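PDB 4U3W: 2-aminomuconate 6-semialdehyde dehydrogenase from Burkholderia cenocepacia, which probably catalyses the NAD+-dependent oxidation of 2-aminomuconate 6-semialdehyde to 2-aminomuconate. Local coordinates for residues 63-68 with 241-246; 69-74 with 219-224. One frame throughout, in Å; residues are numbered along the deposited sequence.

Interaction 1 of 2, residues 63-68 with 241-246; sequences SAVQAA and PDISAI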
loop_
_atom_site.group_PDB
_atom_site.type_symbol
_atom_site.label_atom_id
_atom_site.label_comp_id
_atom_site.label_asym_id
_atom_site.label_seq_id
_atom_site.Cartn_x
_atom_site.Cartn_y
_atom_site.Cartn_z
ATOM N N SER A 63 -3.760 -31.236 -26.244
ATOM C CA SER A 63 -4.350 -32.050 -25.178
ATOM C C SER A 63 -4.062 -31.476 -23.770
ATOM O O SER A 63 -4.906 -31.500 -22.913
ATOM C CB SER A 63 -3.842 -33.492 -25.245
ATOM O OG SER A 63 -4.277 -34.089 -26.469
ATOM N N ALA A 64 -2.827 -31.066 -23.544
ATOM C CA ALA A 64 -2.419 -30.576 -22.230
ATOM C C ALA A 64 -3.154 -29.272 -21.931
ATOM O O ALA A 64 -3.635 -29.043 -20.807
ATOM C CB ALA A 64 -0.916 -30.401 -22.202
ATOM N N VAL A 65 -3.278 -28.413 -22.942
ATOM C CA VAL A 65 -3.986 -27.152 -22.753
ATOM C C VAL A 65 -5.478 -27.378 -22.451
ATOM O O VAL A 65 -6.080 -26.711 -21.560
ATOM C CB VAL A 65 -3.817 -26.247 -24.003
ATOM C CG1 VAL A 65 -4.591 -24.936 -23.810
ATOM C CG2 VAL A 65 -2.316 -25.961 -24.212
ATOM N N GLN A 66 -6.083 -28.343 -23.150
ATOM C CA GLN A 66 -7.496 -28.585 -22.914
ATOM C C GLN A 66 -7.724 -29.184 -21.517
ATOM O O GLN A 66 -8.749 -28.915 -20.930
ATOM C CB GLN A 66 -8.090 -29.518 -23.995
ATOM C CG GLN A 66 -7.923 -28.982 -25.454
ATOM C CD GLN A 66 -8.230 -27.486 -25.620
ATOM O OE1 GLN A 66 -9.123 -26.941 -24.988
ATOM N NE2 GLN A 66 -7.457 -26.820 -26.462
ATOM N N ALA A 67 -6.807 -30.043 -21.048
ATOM C CA ALA A 67 -6.889 -30.620 -19.700
ATOM C C ALA A 67 -6.806 -29.516 -18.638
ATOM O O ALA A 67 -7.522 -29.549 -17.626
ATOM C CB ALA A 67 -5.769 -31.648 -19.455
ATOM N N ALA A 68 -5.920 -28.561 -18.892
ATOM C CA ALA A 68 -5.726 -27.414 -17.977
ATOM C C ALA A 68 -6.989 -26.577 -17.945
ATOM O O ALA A 68 -7.444 -26.172 -16.874
ATOM C CB ALA A 68 -4.495 -26.567 -18.408
ATOM N N PRO A 241 -4.238 -21.259 -29.132
ATOM C CA PRO A 241 -5.183 -20.167 -28.905
ATOM C C PRO A 241 -5.899 -20.215 -27.542
ATOM O O PRO A 241 -6.575 -19.259 -27.207
ATOM C CB PRO A 241 -6.178 -20.318 -30.059
ATOM C CG PRO A 241 -6.064 -21.744 -30.489
ATOM C CD PRO A 241 -4.702 -22.229 -30.146
ATOM N N ASP A 242 -5.797 -21.310 -26.793
ATOM C CA ASP A 242 -6.528 -21.388 -25.539
ATOM C C ASP A 242 -5.651 -21.176 -24.284
ATOM O O ASP A 242 -6.128 -21.365 -23.138
ATOM C CB ASP A 242 -7.228 -22.737 -25.460
ATOM C CG ASP A 242 -8.262 -22.911 -26.576
ATOM O OD1 ASP A 242 -8.894 -21.911 -26.969
ATOM O OD2 ASP A 242 -8.361 -24.030 -27.100
ATOM N N ILE A 243 -4.372 -20.835 -24.460
ATOM C CA ILE A 243 -3.582 -20.451 -23.282
ATOM C C ILE A 243 -3.924 -19.019 -22.968
ATOM O O ILE A 243 -4.370 -18.272 -23.835
ATOM C CB ILE A 243 -2.046 -20.526 -23.479
ATOM C CG1 ILE A 243 -1.690 -19.707 -24.708
ATOM C CG2 ILE A 243 -1.589 -21.952 -23.592
ATOM C CD1 ILE A 243 -0.298 -19.234 -24.747
ATOM N N SER A 244 -3.713 -18.618 -21.728
ATOM C CA SER A 244 -4.043 -17.248 -21.323
ATOM C C SER A 244 -2.800 -16.333 -21.287
ATOM O O SER A 244 -2.896 -15.115 -21.385
ATOM C CB SER A 244 -4.675 -17.266 -19.923
ATOM O OG SER A 244 -5.717 -18.217 -19.876
ATOM N N ALA A 245 -1.639 -16.932 -21.111
ATOM C CA ALA A 245 -0.413 -16.151 -20.915
ATOM C C ALA A 245 0.773 -17.039 -21.195
ATOM O O ALA A 245 0.639 -18.260 -21.073
ATOM C CB ALA A 245 -0.311 -15.634 -19.476
ATOM N N ILE A 246 1.923 -16.426 -21.516
ATOM C CA ILE A 246 3.184 -17.147 -21.629
ATOM C C ILE A 246 4.180 -16.441 -20.686
ATOM O O ILE A 246 4.312 -15.222 -20.757
ATOM C CB ILE A 246 3.781 -17.119 -23.037
ATOM C CG1 ILE A 246 2.923 -17.928 -24.004
ATOM C CG2 ILE A 246 5.206 -17.738 -23.053
ATOM C CD1 ILE A 246 3.001 -19.454 -23.702
#
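V65 is turned about its first torsion (chi1 179°) so that CG1 lies opposite its own nitrogen and meets D242, leaving CG2, beside that nitrogen, for I243. Q66 uses its torsions differently: CG stands anti to the carbonyl carbon and the chain bends at chi2 (-44°), which brings the amide round to the D242 carboxylate. There NE2 of Q66 donates to OD2 of D242 over 3.0 Å, in a nearly straight bond (164°). The carboxylate oxygen accepts on its anti lone pair and lies close to the amide plane, although the two flat groups stand perpendicular to each other. The same amide nitrogen also bonds to OD1 of D62, one helical turn back, so two acceptors grip one NH2 group, which probably limits rotation of the amide.

Helix 58-76 here packs beside the loop that feeds strand 245-249, a parallel strand of the Rossmann-like sheet of the aldehyde dehydrogenase cofactor domain. Beside the polar bond, V65 makes van der Waals contacts: its CG1 sits 3.8 Å from CB of D242, the side chains crossing at about a right angle, and CG2 of V65 meets CG2 of I243 at 4.1 Å. The loop is held further by K267 NZ, which bonds to the carbonyl oxygens of P241 and I243, and by S244 OG, which bonds to V165 N and L163 O.

Interaction 2 of 2, residues 69-74 with 219-224; sequences HAAQKA and PGVFNL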
loop_
_atom_site.group_PDB
_atom_site.type_symbol
_atom_site.label_atom_id
_atom_site.label_comp_id
_atom_site.label_asym_id
_atom_site.label_seq_id
_atom_site.Cartn_x
_atom_site.Cartn_y
_atom_site.Cartn_z
ATOM N N HIS A 69 -7.586 -26.345 -19.121
ATOM C CA HIS A 69 -8.832 -25.585 -19.170
ATOM C C HIS A 69 -9.996 -26.275 -18.481
ATOM O O HIS A 69 -10.806 -25.618 -17.790
ATOM C CB HIS A 69 -9.210 -25.240 -20.611
ATOM C CG HIS A 69 -8.695 -23.896 -21.018
ATOM N ND1 HIS A 69 -9.181 -22.723 -20.481
ATOM C CD2 HIS A 69 -7.679 -23.539 -21.838
ATOM C CE1 HIS A 69 -8.511 -21.698 -20.979
ATOM N NE2 HIS A 69 -7.596 -22.164 -21.806
ATOM N N ALA A 70 -10.099 -27.588 -18.660
ATOM C CA ALA A 70 -11.148 -28.336 -17.965
ATOM C C ALA A 70 -10.947 -28.279 -16.433
ATOM O O ALA A 70 -11.906 -28.171 -15.679
ATOM C CB ALA A 70 -11.194 -29.787 -18.464
ATOM N N ALA A 71 -9.695 -28.337 -15.983
ATOM C CA ALA A 71 -9.380 -28.298 -14.546
ATOM C C ALA A 71 -9.730 -26.947 -13.900
ATOM O O ALA A 71 -10.129 -26.872 -12.718
ATOM C CB ALA A 71 -7.865 -28.659 -14.333
ATOM N N GLN A 72 -9.585 -25.862 -14.656
ATOM C CA GLN A 72 -10.105 -24.577 -14.196
ATOM C C GLN A 72 -11.601 -24.672 -13.789
ATOM O O GLN A 72 -11.995 -24.367 -12.648
ATOM C CB GLN A 72 -9.957 -23.523 -15.303
ATOM C CG GLN A 72 -8.587 -22.906 -15.396
ATOM C CD GLN A 72 -8.279 -21.962 -14.199
ATOM O OE1 GLN A 72 -8.763 -20.853 -14.147
ATOM N NE2 GLN A 72 -7.436 -22.422 -13.263
ATOM N N LYS A 73 -12.424 -25.135 -14.721
ATOM C CA LYS A 73 -13.857 -25.184 -14.490
ATOM C C LYS A 73 -14.236 -26.299 -13.509
ATOM O O LYS A 73 -15.272 -26.228 -12.870
ATOM C CB LYS A 73 -14.599 -25.362 -15.830
ATOM C CG LYS A 73 -14.132 -24.363 -16.883
ATOM C CD LYS A 73 -14.802 -24.566 -18.227
ATOM C CE LYS A 73 -13.772 -24.410 -19.364
ATOM N NZ LYS A 73 -14.262 -24.883 -20.697
ATOM N N ALA A 74 -13.418 -27.340 -13.389
ATOM C CA ALA A 74 -13.760 -28.410 -12.462
ATOM C C ALA A 74 -13.537 -27.981 -11.011
ATOM O O ALA A 74 -13.806 -28.756 -10.087
ATOM C CB ALA A 74 -12.974 -29.660 -12.750
ATOM N N PRO A 219 -6.302 -33.437 -11.215
ATOM C CA PRO A 219 -5.801 -33.707 -12.581
ATOM C C PRO A 219 -6.029 -32.486 -13.496
ATOM O O PRO A 219 -7.077 -31.823 -13.434
ATOM C CB PRO A 219 -6.624 -34.954 -13.045
ATOM C CG PRO A 219 -7.883 -34.947 -12.110
ATOM C CD PRO A 219 -7.352 -34.377 -10.778
ATOM N N GLY A 220 -5.008 -32.146 -14.288
ATOM C CA GLY A 220 -5.088 -30.988 -15.183
ATOM C C GLY A 220 -4.605 -29.664 -14.623
ATOM O O GLY A 220 -4.388 -28.710 -15.376
ATOM N N VAL A 221 -4.419 -29.591 -13.304
ATOM C CA VAL A 221 -3.954 -28.341 -12.712
ATOM C C VAL A 221 -2.487 -28.082 -13.063
ATOM O O VAL A 221 -2.139 -26.973 -13.445
ATOM C CB VAL A 221 -4.170 -28.326 -11.148
ATOM C CG1 VAL A 221 -3.468 -27.148 -10.517
ATOM C CG2 VAL A 221 -5.688 -28.309 -10.821
ATOM N N PHE A 222 -1.653 -29.123 -12.985
ATOM C CA PHE A 222 -0.271 -29.032 -13.380
ATOM C C PHE A 222 0.036 -30.069 -14.508
ATOM O O PHE A 222 -0.132 -31.266 -14.303
ATOM C CB PHE A 222 0.664 -29.291 -12.196
ATOM C CG PHE A 222 2.113 -29.333 -12.596
ATOM C CD1 PHE A 222 2.868 -28.152 -12.637
ATOM C CD2 PHE A 222 2.730 -30.544 -12.907
ATOM C CE1 PHE A 222 4.216 -28.165 -12.993
ATOM C CE2 PHE A 222 4.072 -30.564 -13.272
ATOM C CZ PHE A 222 4.811 -29.385 -13.319
ATOM N N ASN A 223 0.506 -29.591 -15.654
ATOM C CA ASN A 223 0.819 -30.471 -16.805
ATOM C C ASN A 223 2.253 -30.198 -17.256
ATOM O O ASN A 223 2.655 -29.047 -17.366
ATOM C CB ASN A 223 -0.153 -30.257 -17.958
ATOM C CG ASN A 223 -1.569 -30.327 -17.510
ATOM O OD1 ASN A 223 -2.161 -31.399 -17.435
ATOM N ND2 ASN A 223 -2.121 -29.188 -17.178
ATOM N N LEU A 224 3.017 -31.275 -17.460
ATOM C CA LEU A 224 4.404 -31.207 -17.922
ATOM C C LEU A 224 4.515 -31.782 -19.322
ATOM O O LEU A 224 4.056 -32.902 -19.575
ATOM C CB LEU A 224 5.316 -32.010 -16.989
ATOM C CG LEU A 224 6.792 -32.007 -17.422
ATOM C CD1 LEU A 224 7.397 -30.674 -17.081
ATOM C CD2 LEU A 224 7.486 -33.070 -16.594
#
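This is a close van der Waals contact of a methyl group with peptide groups, made between a helix and the turn that enters a strand: A71, on helix 58-76, presses its methyl group into the backbone of P219, G220 and V221, just ahead of strand 222-224. That short strand pairs in parallel with strand 192-196, and helix 203-214 joins the two in a beta-alpha-beta unit. A71 also touches C192 at the start of the neighbouring strand, so the methyl group lies where the ends of both strands meet the helix.

The fit illustrates how two small residues let main chains draw together. The CA atoms of A71 and G220 are 5.1 Å apart, and G220, without a side chain, adopts a positive phi (91°) that glycine readily accommodates. CB of A71 stands 3.4 Å from the carbonyl oxygen of P219 and equally close to the carbonyl carbon of G220. The apolar part is completed by V221: its first torsion places CG1 anti to the backbone N and leaves CG2 beside that nitrogen, 4.1 Å from CB of A71.

Within the 219-224 segment, ND2 of N223 donates to the carbonyl oxygen of G220 at 2.9 Å, from well above the carbonyl plane (58° out of it) rather than along a lone pair. The same nitrogen bonds to V193 O, while N223 OD1 accepts from N29 N. With no hydrogen bond crossing from helix to turn, the attachment rests on shape and van der Waals contact, whereas the turn's polar link to N223 is made within its own chain segment.

Interactions 1 and 2 use consecutive six-residue stretches of helix 58-76, their centres about 9 Å apart, and both are made by the loops leading into strands of the same mixed sheet. Along the chain the order is 63-68, 69-74, 219-224, 241-246, so the 69-74/219-224 pair falls within the span bounded by the 63-68/241-246 pair. Strands 222-224 and 245-249 are not neighbours: 192-196 and 153-169 lie between them, and A68 touches both. A68, from 63-68, also packs on G220 O and N223 ND2 of 219-224, so the segments of the two contacts adjoin. The helix thus packs across strands 222-224, 192-196 and 153-169, joining an early chain segment to the Rossmann-like core.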